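Long-range contacts in succinylglutamate desuccinylase/aspartoacylase (Shewanella frigidimarina, PDB 3LWU), which binds zinc and is probably a hydrolase acting on ester bonds, of the succinylglutamate desuccinylase/aspartoacylase family: residues L189-G194 with L261-Q266; V56-N61 with I89-L94; V72-M77 with I269-A274; H200-E205 with C305-Y310. All coordinates share one frame; numbering follows the deposited sequence.

Interaction 1 (L189-G194 with L261-Q266); sequences LDLHTG and LELASQ. With ZN (zinc ion), chain C.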
loop_
_atom_site.group_PDB
_atom_site.type_symbol
_atom_site.label_atom_id
_atom_site.label_comp_id
_atom_site.label_asym_id
_atom_site.label_seq_id
_atom_site.Cartn_x
_atom_site.Cartn_y
_atom_site.Cartn_z
ATOM N N LEU A 189 -7.786 -21.210 -21.922
ATOM C CA LEU A 189 -6.397 -20.911 -21.598
ATOM C C LEU A 189 -6.387 -19.661 -20.748
ATOM O O LEU A 189 -6.818 -18.574 -21.209
ATOM C CB LEU A 189 -5.554 -20.691 -22.845
ATOM C CG LEU A 189 -5.588 -21.782 -23.924
ATOM C CD1 LEU A 189 -4.831 -21.300 -25.171
ATOM C CD2 LEU A 189 -5.069 -23.115 -23.432
ATOM N N ASP A 190 -5.900 -19.808 -19.516
ATOM C CA ASP A 190 -5.728 -18.687 -18.585
ATOM C C ASP A 190 -4.252 -18.379 -18.542
ATOM O O ASP A 190 -3.472 -19.201 -18.097
ATOM C CB ASP A 190 -6.238 -19.078 -17.200
ATOM C CG ASP A 190 -6.393 -17.904 -16.257
ATOM O OD1 ASP A 190 -6.266 -16.739 -16.684
ATOM O OD2 ASP A 190 -6.644 -18.166 -15.037
ATOM N N LEU A 191 -3.876 -17.215 -19.033
ATOM C CA LEU A 191 -2.482 -16.818 -19.152
ATOM C C LEU A 191 -2.002 -15.962 -17.985
ATOM O O LEU A 191 -2.491 -14.852 -17.759
ATOM C CB LEU A 191 -2.280 -16.025 -20.438
ATOM C CG LEU A 191 -2.752 -16.616 -21.765
ATOM C CD1 LEU A 191 -2.267 -15.784 -22.881
ATOM C CD2 LEU A 191 -2.295 -18.089 -21.973
ATOM N N HIS A 192 -1.020 -16.506 -17.276
ATOM C CA HIS A 192 -0.428 -15.923 -16.099
ATOM C C HIS A 192 1.095 -15.797 -16.273
ATOM O O HIS A 192 1.644 -16.165 -17.293
ATOM C CB HIS A 192 -0.722 -16.816 -14.899
ATOM C CG HIS A 192 -2.138 -16.750 -14.410
ATOM N ND1 HIS A 192 -2.474 -16.189 -13.201
ATOM C CD2 HIS A 192 -3.294 -17.229 -14.938
ATOM C CE1 HIS A 192 -3.770 -16.346 -12.995
ATOM N NE2 HIS A 192 -4.298 -16.946 -14.046
ATOM N N THR A 193 1.763 -15.183 -15.295
ATOM C CA THR A 193 3.219 -15.275 -15.167
ATOM C C THR A 193 3.534 -15.611 -13.716
ATOM O O THR A 193 2.711 -15.420 -12.834
ATOM C CB THR A 193 3.973 -13.961 -15.515
ATOM O OG1 THR A 193 3.936 -13.084 -14.378
ATOM C CG2 THR A 193 3.398 -13.251 -16.768
ATOM N N GLY A 194 4.749 -16.063 -13.466
ATOM C CA GLY A 194 5.238 -16.198 -12.105
ATOM C C GLY A 194 5.904 -14.901 -11.739
ATOM O O GLY A 194 5.770 -13.918 -12.458
ATOM N N LEU A 261 -1.274 -21.217 -18.146
ATOM C CA LEU A 261 0.088 -21.037 -18.621
ATOM C C LEU A 261 0.797 -19.986 -17.759
ATOM O O LEU A 261 0.228 -18.960 -17.445
ATOM C CB LEU A 261 0.089 -20.578 -20.072
ATOM C CG LEU A 261 -0.195 -21.650 -21.125
ATOM C CD1 LEU A 261 -1.536 -22.288 -20.890
ATOM C CD2 LEU A 261 -0.081 -21.023 -22.528
ATOM N N GLU A 262 2.024 -20.272 -17.358
ATOM C CA GLU A 262 2.827 -19.331 -16.572
ATOM C C GLU A 262 4.002 -18.876 -17.443
ATOM O O GLU A 262 5.001 -19.567 -17.574
ATOM C CB GLU A 262 3.293 -20.003 -15.277
ATOM C CG GLU A 262 2.165 -20.625 -14.462
ATOM C CD GLU A 262 1.336 -19.602 -13.705
ATOM O OE1 GLU A 262 1.844 -18.480 -13.406
ATOM O OE2 GLU A 262 0.193 -19.962 -13.363
ATOM N N LEU A 263 3.861 -17.701 -18.034
ATOM C CA LEU A 263 4.741 -17.227 -19.091
ATOM C C LEU A 263 5.914 -16.381 -18.548
ATOM O O LEU A 263 6.018 -15.176 -18.785
ATOM C CB LEU A 263 3.898 -16.456 -20.095
ATOM C CG LEU A 263 2.720 -17.281 -20.688
ATOM C CD1 LEU A 263 1.667 -16.343 -21.269
ATOM C CD2 LEU A 263 3.159 -18.311 -21.676
ATOM N N ALA A 264 6.816 -17.056 -17.835
ATOM C CA ALA A 264 8.036 -16.439 -17.282
ATOM C C ALA A 264 7.688 -15.378 -16.257
ATOM O O ALA A 264 6.821 -15.622 -15.461
ATOM C CB ALA A 264 9.000 -15.933 -18.376
ATOM N N SER A 265 8.374 -14.236 -16.245
ATOM C CA SER A 265 8.294 -13.317 -15.116
ATOM C C SER A 265 7.227 -12.220 -15.269
ATOM O O SER A 265 6.868 -11.800 -16.380
ATOM C CB SER A 265 9.665 -12.694 -14.863
ATOM O OG SER A 265 10.651 -13.723 -14.682
ATOM N N GLN A 266 6.717 -11.800 -14.130
ATOM C CA GLN A 266 5.827 -10.638 -14.031
ATOM C C GLN A 266 6.532 -9.330 -14.334
ATOM O O GLN A 266 7.767 -9.292 -14.474
ATOM C CB GLN A 266 5.224 -10.580 -12.625
ATOM C CG GLN A 266 6.238 -10.209 -11.556
ATOM C CD GLN A 266 5.676 -10.349 -10.149
ATOM O OE1 GLN A 266 4.593 -10.909 -9.960
ATOM N NE2 GLN A 266 6.447 -9.881 -9.140
HETATM ZN ZN ZN C . -1.178 -15.386 -11.813
#
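Leu191 and His192 pair with Leu261 and Glu262 as neighbouring parallel strands in the sheet of a zinc hydrolase domain of the M14-like alpha/beta kind, and the pairing helps to place the zinc ligand His192. Backbone bonds zip the strands together: Leu261 N gives to Asp190 O, His192 N to Leu261 O at 2.8 Å, and Leu263 N to His192 O in a nearly straight bond. The short axes already diverge by 45°, and beyond Leu263, the centre of an inverse gamma turn, the second segment turns a corner at Ala264, whose O still receives Gly194 N at 2.9 Å.

The two faces differ in chemistry. Leu191 and Leu261 lie side by side, Leu191 CD2 standing 3.7 Å from Leu261 CD2. Leu263 CD1 sits against Leu191 CB; these branched apolar groups suit a buried face covered by Val72 of helix 68-80 and Ile281 of helix 271-287. On the other face His192 and Glu262 run alongside each other, ring and carboxylate planes 40° apart. His192 CG stands beside its own backbone N (chi1 -74°), which carries ND1 to the zinc at 2.1 Å; His63 and Glu66 also bind the metal. A weak bond of 2.8 Å from His192 NE2 to Asp190 OD2 helps fix the ring's rotation, and Gln59 holds the other carboxylate oxygen of Asp190.

At the far end of the pair, Thr193 OG1 donates to Gly194 O at 2.8 Å, in the carbonyl plane and on a lone pair.

Interaction 2 (V56-N61 with I89-L94); sequences VYIQAN and ITLAPL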
loop_
_atom_site.group_PDB
_atom_site.type_symbol
_atom_site.label_atom_id
_atom_site.label_comp_id
_atom_site.label_asym_id
_atom_site.label_seq_id
_atom_site.Cartn_x
_atom_site.Cartn_y
_atom_site.Cartn_z
ATOM N N VAL A 56 -12.586 -21.712 -28.318
ATOM C CA VAL A 56 -11.511 -21.385 -27.416
ATOM C C VAL A 56 -11.753 -20.063 -26.729
ATOM O O VAL A 56 -12.203 -19.088 -27.357
ATOM C CB VAL A 56 -10.176 -21.321 -28.198
ATOM C CG1 VAL A 56 -8.965 -21.037 -27.274
ATOM C CG2 VAL A 56 -9.991 -22.625 -28.975
ATOM N N TYR A 57 -11.418 -20.013 -25.442
ATOM C CA TYR A 57 -11.470 -18.763 -24.658
ATOM C C TYR A 57 -10.103 -18.578 -24.041
ATOM O O TYR A 57 -9.574 -19.483 -23.397
ATOM C CB TYR A 57 -12.524 -18.827 -23.564
ATOM C CG TYR A 57 -12.478 -17.657 -22.600
ATOM C CD1 TYR A 57 -13.050 -16.431 -22.939
ATOM C CD2 TYR A 57 -11.838 -17.759 -21.378
ATOM C CE1 TYR A 57 -13.023 -15.386 -22.098
ATOM C CE2 TYR A 57 -11.779 -16.679 -20.520
ATOM C CZ TYR A 57 -12.381 -15.494 -20.886
ATOM O OH TYR A 57 -12.366 -14.404 -20.048
ATOM N N ILE A 58 -9.498 -17.433 -24.308
ATOM C CA ILE A 58 -8.146 -17.143 -23.845
ATOM C C ILE A 58 -8.182 -15.831 -23.102
ATOM O O ILE A 58 -8.680 -14.870 -23.657
ATOM C CB ILE A 58 -7.194 -16.998 -25.022
ATOM C CG1 ILE A 58 -7.171 -18.290 -25.852
ATOM C CG2 ILE A 58 -5.769 -16.668 -24.524
ATOM C CD1 ILE A 58 -6.289 -18.200 -27.161
ATOM N N GLN A 59 -7.698 -15.787 -21.860
ATOM C CA GLN A 59 -7.654 -14.551 -21.084
ATOM C C GLN A 59 -6.259 -14.337 -20.508
ATOM O O GLN A 59 -5.515 -15.276 -20.346
ATOM C CB GLN A 59 -8.708 -14.501 -19.970
ATOM C CG GLN A 59 -8.549 -15.560 -18.830
ATOM C CD GLN A 59 -9.531 -15.358 -17.699
ATOM O OE1 GLN A 59 -10.644 -14.888 -17.924
ATOM N NE2 GLN A 59 -9.116 -15.702 -16.465
ATOM N N ALA A 60 -5.909 -13.084 -20.244
ATOM C CA ALA A 60 -4.651 -12.744 -19.599
ATOM C C ALA A 60 -4.857 -11.742 -18.482
ATOM O O ALA A 60 -5.836 -10.968 -18.510
ATOM C CB ALA A 60 -3.643 -12.140 -20.641
ATOM N N ASN A 61 -3.924 -11.744 -17.518
ATOM C CA ASN A 61 -3.645 -10.551 -16.662
ATOM C C ASN A 61 -4.688 -10.364 -15.574
ATOM O O ASN A 61 -4.888 -9.272 -15.082
ATOM C CB ASN A 61 -3.503 -9.301 -17.552
ATOM C CG ASN A 61 -2.632 -8.163 -16.954
ATOM O OD1 ASN A 61 -2.493 -7.140 -17.618
ATOM N ND2 ASN A 61 -2.029 -8.344 -15.755
ATOM N N ILE A 89 -12.683 -18.267 -31.568
ATOM C CA ILE A 89 -11.620 -17.919 -30.627
ATOM C C ILE A 89 -11.956 -16.588 -30.041
ATOM O O ILE A 89 -12.108 -15.598 -30.762
ATOM C CB ILE A 89 -10.222 -17.852 -31.258
ATOM C CG1 ILE A 89 -9.909 -19.175 -31.963
ATOM C CG2 ILE A 89 -9.110 -17.549 -30.178
ATOM C CD1 ILE A 89 -8.591 -19.177 -32.750
ATOM N N THR A 90 -12.078 -16.584 -28.719
ATOM C CA THR A 90 -12.404 -15.400 -27.965
ATOM C C THR A 90 -11.220 -15.059 -27.066
ATOM O O THR A 90 -10.732 -15.913 -26.335
ATOM C CB THR A 90 -13.666 -15.601 -27.107
ATOM O OG1 THR A 90 -14.748 -15.993 -27.950
ATOM C CG2 THR A 90 -14.027 -14.301 -26.405
ATOM N N LEU A 91 -10.752 -13.815 -27.131
ATOM C CA LEU A 91 -9.594 -13.419 -26.368
ATOM C C LEU A 91 -9.968 -12.247 -25.468
ATOM O O LEU A 91 -10.602 -11.299 -25.920
ATOM C CB LEU A 91 -8.429 -13.063 -27.304
ATOM C CG LEU A 91 -8.078 -14.240 -28.238
ATOM C CD1 LEU A 91 -8.750 -13.991 -29.578
ATOM C CD2 LEU A 91 -6.559 -14.396 -28.430
ATOM N N ALA A 92 -9.568 -12.337 -24.194
ATOM C CA ALA A 92 -9.860 -11.312 -23.195
ATOM C C ALA A 92 -8.546 -10.869 -22.562
ATOM O O ALA A 92 -8.177 -11.361 -21.502
ATOM C CB ALA A 92 -10.833 -11.826 -22.125
ATOM N N PRO A 93 -7.812 -9.962 -23.237
ATOM C CA PRO A 93 -6.632 -9.443 -22.565
ATOM C C PRO A 93 -7.037 -8.401 -21.527
ATOM O O PRO A 93 -8.195 -8.004 -21.472
ATOM C CB PRO A 93 -5.839 -8.815 -23.705
ATOM C CG PRO A 93 -6.857 -8.337 -24.622
ATOM C CD PRO A 93 -7.983 -9.354 -24.565
ATOM N N LEU A 94 -6.104 -7.982 -20.691
ATOM C CA LEU A 94 -6.385 -6.927 -19.696
ATOM C C LEU A 94 -7.661 -7.274 -18.906
ATOM O O LEU A 94 -8.554 -6.450 -18.758
ATOM C CB LEU A 94 -6.524 -5.565 -20.389
ATOM C CG LEU A 94 -5.319 -5.064 -21.204
ATOM C CD1 LEU A 94 -5.732 -3.812 -22.067
ATOM C CD2 LEU A 94 -4.025 -4.731 -20.381
HETATM O O HOH W 1 -14.662 -18.656 -28.279
#
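Val56 sets its CB against Ile89 CG1 and lends its O to Thr90 N at 2.9 Å; a water donates to the same O and also bonds Thr90 OG1, tying the threonine hydroxyl back to the neighbouring strand. Tyr57, its CG anti to the backbone N (chi1 171°), swings its ring over the second strand, where CD1 passes Thr90 CG2. Tyr57 OH comes 3.6 Å from the small methyl CB of Ala92. Ile58 is gripped by the backbone twice, its N on Thr90 O and its O on Ala92 N at 2.7 Å. Its CD1 meets Leu91 CD2 at 4.0 Å and Ile89 CG2 at 4.2 Å, an apolar face packed against Leu76 of helix 68-80. Strands 56-60 and 89-92, parallel within 13°, with that helix between them in the chain, form a beta-alpha-beta unit of the catalytic domain. Gln59 projects from the same face of the sheet as Tyr57. Its OE1 takes the Tyr57 OH proton at 2.8 Å in the plane of both groups, while NE2 also bonds Tyr124 OH. Ala60 N closes the last bond to Ala92 O. Asn61, past the strand, rests OD1 4.0 Å from Leu94 CD2, and that oxygen accepts from Asn70.

Interaction 3 (V72-M77 with I269-A274); sequences VIYQLM and IDLADA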
loop_
_atom_site.group_PDB
_atom_site.type_symbol
_atom_site.label_atom_id
_atom_site.label_comp_id
_atom_site.label_asym_id
_atom_site.label_seq_id
_atom_site.Cartn_x
_atom_site.Cartn_y
_atom_site.Cartn_z
ATOM N N VAL A 72 1.383 -11.968 -25.472
ATOM C CA VAL A 72 1.040 -13.266 -26.083
ATOM C C VAL A 72 -0.255 -13.179 -26.922
ATOM O O VAL A 72 -0.306 -13.620 -28.094
ATOM C CB VAL A 72 1.001 -14.388 -25.043
ATOM C CG1 VAL A 72 0.519 -15.762 -25.670
ATOM C CG2 VAL A 72 2.389 -14.509 -24.412
ATOM N N ILE A 73 -1.262 -12.541 -26.362
ATOM C CA ILE A 73 -2.498 -12.331 -27.090
ATOM C C ILE A 73 -2.254 -11.482 -28.342
ATOM O O ILE A 73 -2.798 -11.773 -29.409
ATOM C CB ILE A 73 -3.590 -11.755 -26.170
ATOM C CG1 ILE A 73 -4.065 -12.883 -25.249
ATOM C CG2 ILE A 73 -4.747 -11.195 -26.975
ATOM C CD1 ILE A 73 -5.067 -12.519 -24.152
ATOM N N TYR A 74 -1.451 -10.442 -28.216
ATOM C CA TYR A 74 -1.115 -9.608 -29.371
ATOM C C TYR A 74 -0.450 -10.437 -30.462
ATOM O O TYR A 74 -0.829 -10.336 -31.618
ATOM C CB TYR A 74 -0.223 -8.435 -28.963
ATOM C CG TYR A 74 0.233 -7.590 -30.126
ATOM C CD1 TYR A 74 -0.560 -6.553 -30.628
ATOM C CD2 TYR A 74 1.438 -7.835 -30.743
ATOM C CE1 TYR A 74 -0.148 -5.807 -31.734
ATOM C CE2 TYR A 74 1.841 -7.096 -31.853
ATOM C CZ TYR A 74 1.045 -6.087 -32.322
ATOM O OH TYR A 74 1.484 -5.353 -33.371
ATOM N N GLN A 75 0.531 -11.266 -30.108
ATOM C CA GLN A 75 1.235 -12.076 -31.126
ATOM C C GLN A 75 0.333 -13.136 -31.678
ATOM O O GLN A 75 0.342 -13.408 -32.871
ATOM C CB GLN A 75 2.503 -12.725 -30.573
ATOM C CG GLN A 75 3.625 -11.742 -30.191
ATOM C CD GLN A 75 4.244 -11.029 -31.390
ATOM O OE1 GLN A 75 3.565 -10.737 -32.378
ATOM N NE2 GLN A 75 5.533 -10.706 -31.285
ATOM N N LEU A 76 -0.511 -13.696 -30.813
ATOM C CA LEU A 76 -1.443 -14.728 -31.253
ATOM C C LEU A 76 -2.440 -14.154 -32.277
ATOM O O LEU A 76 -2.633 -14.718 -33.347
ATOM C CB LEU A 76 -2.140 -15.346 -30.059
ATOM C CG LEU A 76 -3.020 -16.577 -30.276
ATOM C CD1 LEU A 76 -2.237 -17.750 -30.897
ATOM C CD2 LEU A 76 -3.637 -16.968 -28.928
HETATM N N MSE A 77 -3.013 -13.005 -31.986
HETATM C CA MSE A 77 -4.001 -12.436 -32.881
HETATM C C MSE A 77 -3.365 -12.037 -34.230
HETATM O O MSE A 77 -3.952 -12.274 -35.287
HETATM C CB MSE A 77 -4.703 -11.264 -32.222
HETATM C CG MSE A 77 -5.604 -11.716 -31.069
HETATM SE SE MSE A 77 -6.748 -10.270 -30.390
HETATM C CE MSE A 77 -5.451 -8.898 -29.967
ATOM N N ILE A 269 7.230 -7.201 -20.379
ATOM C CA ILE A 269 6.683 -7.382 -21.711
ATOM C C ILE A 269 7.887 -7.677 -22.596
ATOM O O ILE A 269 8.852 -6.920 -22.607
ATOM C CB ILE A 269 6.016 -6.099 -22.205
ATOM C CG1 ILE A 269 4.718 -5.826 -21.443
ATOM C CG2 ILE A 269 5.801 -6.135 -23.686
ATOM C CD1 ILE A 269 3.636 -6.822 -21.590
ATOM N N ASP A 270 7.848 -8.799 -23.310
ATOM C CA ASP A 270 8.874 -9.157 -24.263
ATOM C C ASP A 270 8.192 -9.797 -25.484
ATOM O O ASP A 270 7.693 -10.926 -25.426
ATOM C CB ASP A 270 9.885 -10.107 -23.616
ATOM C CG ASP A 270 11.065 -10.431 -24.558
ATOM O OD1 ASP A 270 10.872 -10.735 -25.726
ATOM O OD2 ASP A 270 12.208 -10.321 -24.132
ATOM N N LEU A 271 8.165 -9.056 -26.584
ATOM C CA LEU A 271 7.357 -9.436 -27.724
ATOM C C LEU A 271 7.946 -10.670 -28.411
ATOM O O LEU A 271 7.194 -11.547 -28.853
ATOM C CB LEU A 271 7.197 -8.248 -28.719
ATOM C CG LEU A 271 5.930 -7.399 -28.512
ATOM C CD1 LEU A 271 4.631 -8.197 -28.728
ATOM C CD2 LEU A 271 5.874 -6.814 -27.132
ATOM N N ALA A 272 9.277 -10.745 -28.464
ATOM C CA ALA A 272 9.932 -11.874 -29.086
ATOM C C ALA A 272 9.619 -13.142 -28.296
ATOM O O ALA A 272 9.283 -14.160 -28.864
ATOM C CB ALA A 272 11.460 -11.650 -29.237
ATOM N N ASP A 273 9.683 -13.070 -26.986
ATOM C CA ASP A 273 9.412 -14.236 -26.172
ATOM C C ASP A 273 7.910 -14.590 -26.280
ATOM O O ASP A 273 7.524 -15.764 -26.321
ATOM C CB ASP A 273 9.828 -13.924 -24.734
ATOM C CG ASP A 273 10.085 -15.156 -23.901
ATOM O OD1 ASP A 273 10.416 -16.236 -24.474
ATOM O OD2 ASP A 273 9.975 -15.020 -22.656
ATOM N N ALA A 274 7.067 -13.573 -26.414
ATOM C CA ALA A 274 5.637 -13.776 -26.524
ATOM C C ALA A 274 5.264 -14.491 -27.822
ATOM O O ALA A 274 4.323 -15.281 -27.852
ATOM C CB ALA A 274 4.887 -12.433 -26.389
#
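Gln75 makes the one hydrogen bond between residues 72-77 and 269-274, giving NE2 to Leu271 O at 3.1 Å. The N-H...O bond is almost straight (176°) and leaves in the plane of its own amide, yet it reaches the acceptor from well above the carbonyl plane, 58° out, so no lone pair is engaged squarely. A bend at chi2 (-68°) turns the amide to Leu271 O, and a long polar side chain suits a position that is itself partly exposed.

Apolar packing does the rest. Ala274 turns its methyl toward the other helix, CB standing 3.7 Å from Val72 N and 3.8 Å from Val72 CG2; a residue this small lets the backbones come as close as 4.6 Å between the CA atoms of Val72 and Ala274. Leu271 CD1 touches both Tyr74 CD2, at 3.8 Å, and the amide of Gln75, with the leucine crossing the tyrosine at about a right angle.

Polar and charged groups gather at the start of the second helix. Asp270 is its N-cap, OD1 accepting from Asp273 N at 2.9 Å, and Asp273 forms salt bridges with Lys199 and Arg268. Glu322 of the second subunit accepts from Leu271 N.

Helices 68-80 and 271-287 thus pack against each other on one face of the central sheet, where Ile73 and Leu76 rest on strands 56-60 and 89-92, the layering characteristic of an alpha/beta fold.

Interaction 4 (H200-E205 with C305-Y310); sequences HLYCPE and CYLKDY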
loop_
_atom_site.group_PDB
_atom_site.type_symbol
_atom_site.label_atom_id
_atom_site.label_comp_id
_atom_site.label_asym_id
_atom_site.label_seq_id
_atom_site.Cartn_x
_atom_site.Cartn_y
_atom_site.Cartn_z
ATOM N N HIS A 200 6.241 -22.334 -17.164
ATOM C CA HIS A 200 5.684 -23.591 -16.717
ATOM C C HIS A 200 4.176 -23.665 -16.968
ATOM O O HIS A 200 3.585 -22.688 -17.299
ATOM C CB HIS A 200 6.078 -23.879 -15.245
ATOM C CG HIS A 200 5.677 -22.824 -14.254
ATOM N ND1 HIS A 200 6.280 -21.586 -14.184
ATOM C CD2 HIS A 200 4.781 -22.860 -13.232
ATOM C CE1 HIS A 200 5.739 -20.881 -13.204
ATOM N NE2 HIS A 200 4.837 -21.638 -12.590
ATOM N N LEU A 201 3.569 -24.827 -16.826
ATOM C CA LEU A 201 2.168 -25.028 -17.161
ATOM C C LEU A 201 1.425 -25.824 -16.072
ATOM O O LEU A 201 1.974 -26.709 -15.479
ATOM C CB LEU A 201 2.116 -25.826 -18.470
ATOM C CG LEU A 201 0.837 -26.457 -19.016
ATOM C CD1 LEU A 201 -0.101 -25.347 -19.418
ATOM C CD2 LEU A 201 1.149 -27.330 -20.199
ATOM N N TYR A 202 0.178 -25.488 -15.815
ATOM C CA TYR A 202 -0.663 -26.275 -14.931
ATOM C C TYR A 202 -1.602 -27.052 -15.832
ATOM O O TYR A 202 -2.343 -26.444 -16.607
ATOM C CB TYR A 202 -1.480 -25.370 -14.044
ATOM C CG TYR A 202 -0.748 -24.840 -12.850
ATOM C CD1 TYR A 202 -0.039 -23.651 -12.920
ATOM C CD2 TYR A 202 -0.769 -25.509 -11.634
ATOM C CE1 TYR A 202 0.611 -23.136 -11.837
ATOM C CE2 TYR A 202 -0.092 -24.988 -10.526
ATOM C CZ TYR A 202 0.604 -23.805 -10.658
ATOM O OH TYR A 202 1.270 -23.250 -9.593
ATOM N N CYS A 203 -1.577 -28.372 -15.737
ATOM C CA CYS A 203 -2.325 -29.252 -16.657
ATOM C C CYS A 203 -3.040 -30.331 -15.885
ATOM O O CYS A 203 -2.401 -31.093 -15.179
ATOM C CB CYS A 203 -1.332 -29.904 -17.602
ATOM S SG CYS A 203 -2.005 -30.920 -18.919
ATOM N N PRO A 204 -4.368 -30.427 -16.008
ATOM C CA PRO A 204 -4.977 -31.574 -15.335
ATOM C C PRO A 204 -4.501 -32.944 -15.825
ATOM O O PRO A 204 -4.108 -33.127 -16.988
ATOM C CB PRO A 204 -6.471 -31.400 -15.619
ATOM C CG PRO A 204 -6.555 -30.443 -16.752
ATOM C CD PRO A 204 -5.380 -29.557 -16.632
ATOM N N GLU A 205 -4.551 -33.895 -14.895
ATOM C CA GLU A 205 -4.082 -35.257 -15.087
ATOM C C GLU A 205 -4.658 -35.856 -16.365
ATOM O O GLU A 205 -3.921 -36.469 -17.160
ATOM C CB GLU A 205 -4.517 -36.107 -13.866
ATOM C CG GLU A 205 -3.480 -37.065 -13.218
ATOM C CD GLU A 205 -3.729 -37.278 -11.678
ATOM O OE1 GLU A 205 -3.322 -36.439 -10.798
ATOM O OE2 GLU A 205 -4.355 -38.313 -11.366
ATOM N N CYS A 305 6.081 -32.754 -13.085
ATOM C CA CYS A 305 5.945 -33.403 -11.785
ATOM C C CYS A 305 4.508 -33.325 -11.316
ATOM O O CYS A 305 3.734 -32.516 -11.799
ATOM C CB CYS A 305 6.883 -32.799 -10.728
ATOM S SG CYS A 305 6.349 -31.286 -9.999
ATOM N N TYR A 306 4.132 -34.184 -10.391
ATOM C CA TYR A 306 2.789 -34.123 -9.836
ATOM C C TYR A 306 2.786 -32.929 -8.879
ATOM O O TYR A 306 3.834 -32.569 -8.340
ATOM C CB TYR A 306 2.416 -35.439 -9.146
ATOM C CG TYR A 306 2.301 -36.595 -10.124
ATOM C CD1 TYR A 306 1.154 -36.771 -10.868
ATOM C CD2 TYR A 306 3.363 -37.473 -10.343
ATOM C CE1 TYR A 306 1.048 -37.775 -11.794
ATOM C CE2 TYR A 306 3.264 -38.500 -11.260
ATOM C CZ TYR A 306 2.095 -38.648 -11.983
ATOM O OH TYR A 306 1.956 -39.658 -12.902
ATOM N N LEU A 307 1.611 -32.308 -8.706
ATOM C CA LEU A 307 1.456 -31.095 -7.918
ATOM C C LEU A 307 1.974 -31.272 -6.506
ATOM O O LEU A 307 2.633 -30.371 -5.968
ATOM C CB LEU A 307 -0.003 -30.653 -7.888
ATOM C CG LEU A 307 -0.306 -29.360 -7.141
ATOM C CD1 LEU A 307 0.361 -28.181 -7.840
ATOM C CD2 LEU A 307 -1.824 -29.131 -6.995
ATOM N N LYS A 308 1.688 -32.428 -5.909
ATOM C CA LYS A 308 2.148 -32.753 -4.552
ATOM C C LYS A 308 3.684 -32.703 -4.396
ATOM O O LYS A 308 4.177 -32.554 -3.272
ATOM C CB LYS A 308 1.631 -34.141 -4.100
ATOM C CG LYS A 308 2.257 -35.340 -4.860
ATOM C CD LYS A 308 1.680 -36.736 -4.394
ATOM C CE LYS A 308 2.009 -37.847 -5.432
ATOM N NZ LYS A 308 1.480 -39.254 -5.130
ATOM N N ASP A 309 4.418 -32.850 -5.501
ATOM C CA ASP A 309 5.878 -32.779 -5.482
ATOM C C ASP A 309 6.449 -31.366 -5.749
ATOM O O ASP A 309 7.673 -31.201 -5.793
ATOM C CB ASP A 309 6.461 -33.775 -6.481
ATOM C CG ASP A 309 6.209 -35.221 -6.079
ATOM O OD1 ASP A 309 6.185 -35.482 -4.872
ATOM O OD2 ASP A 309 6.048 -36.100 -6.950
ATOM N N TYR A 310 5.581 -30.364 -5.914
ATOM C CA TYR A 310 5.987 -28.982 -6.213
ATOM C C TYR A 310 5.918 -28.272 -4.872
ATOM O O TYR A 310 4.855 -28.251 -4.271
ATOM C CB TYR A 310 4.997 -28.365 -7.194
ATOM C CG TYR A 310 5.274 -26.971 -7.710
ATOM C CD1 TYR A 310 6.555 -26.564 -8.059
ATOM C CD2 TYR A 310 4.218 -26.077 -7.927
ATOM C CE1 TYR A 310 6.796 -25.290 -8.559
ATOM C CE2 TYR A 310 4.435 -24.823 -8.425
ATOM C CZ TYR A 310 5.731 -24.434 -8.769
ATOM O OH TYR A 310 5.945 -23.187 -9.257
#
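Tyr202 meets Leu307 and Tyr310, and His200 meets Tyr310, in a loose surface contact made by side chains alone, between a strand of the catalytic domain and the 3-10 turn that links strands 303-306 and 310-314. The backbones stay apart, with CA atoms of Tyr202 and Leu307 at 8.8 Å, so long aromatic side chains suit the task of bridging. With chi1 at -176°, the Tyr310 side chain extends away from its own backbone N and reaches back toward the strand. Its ring edge receives Tyr202 OH, 3.7 Å from Tyr310 CE2, the two side chains crossing at about a right angle. Leu307 CD1 approaches the Tyr202 ring near its plane as well, 4.2 Å from Tyr202 CE2.

Tyr310 OH lies 3.8 Å from His200 NE2. Both atoms hydrogen-bond an unidentified bound molecule, probably from the crystallisation liquor, and Tyr202 OH does so weakly; with the side chain of Tyr202 about 8 Å from the zinc, this is consistent with a pocket beside the metal site. Cys198 O holds His200 ND1, which helps orient the imidazole. The turn is internally braced by Tyr310 N to Leu307 O, 2.9 Å.

Strand 257-263 flanks His200 and Tyr202 through Glu262, while Ile364 and Leu365 of strand 362-366 and Lys380 and Met382 of strand 377-382 pack round Tyr310.

Overall arrangement
Interactions 1, 2 and 3 are buried in the catalytic domain, whereas interaction 4 lies at the surface. Interactions 1 and 2 are parallel strand pairs joined through strands 56-60 and 187-194: Leu191 N reaches Gln59 O at 2.9 Å. Interaction 3 covers their apolar face, Val72 packing on Leu191 and Leu263, and Leu76 on Ile58. Backbone bonds dominate the strand pairs; one glutamine bond and apolar packing join the helices, and mostly aromatic side chains, with no hydrogen bond between the segments, span interaction 4. That contact still meets interaction 1 on the zinc side, where Glu262 lies against Tyr202, but its centre is about 25 Å from that of interaction 3. Interactions 1, 2 and 3 touch the second subunit, interaction 1 through a single residue.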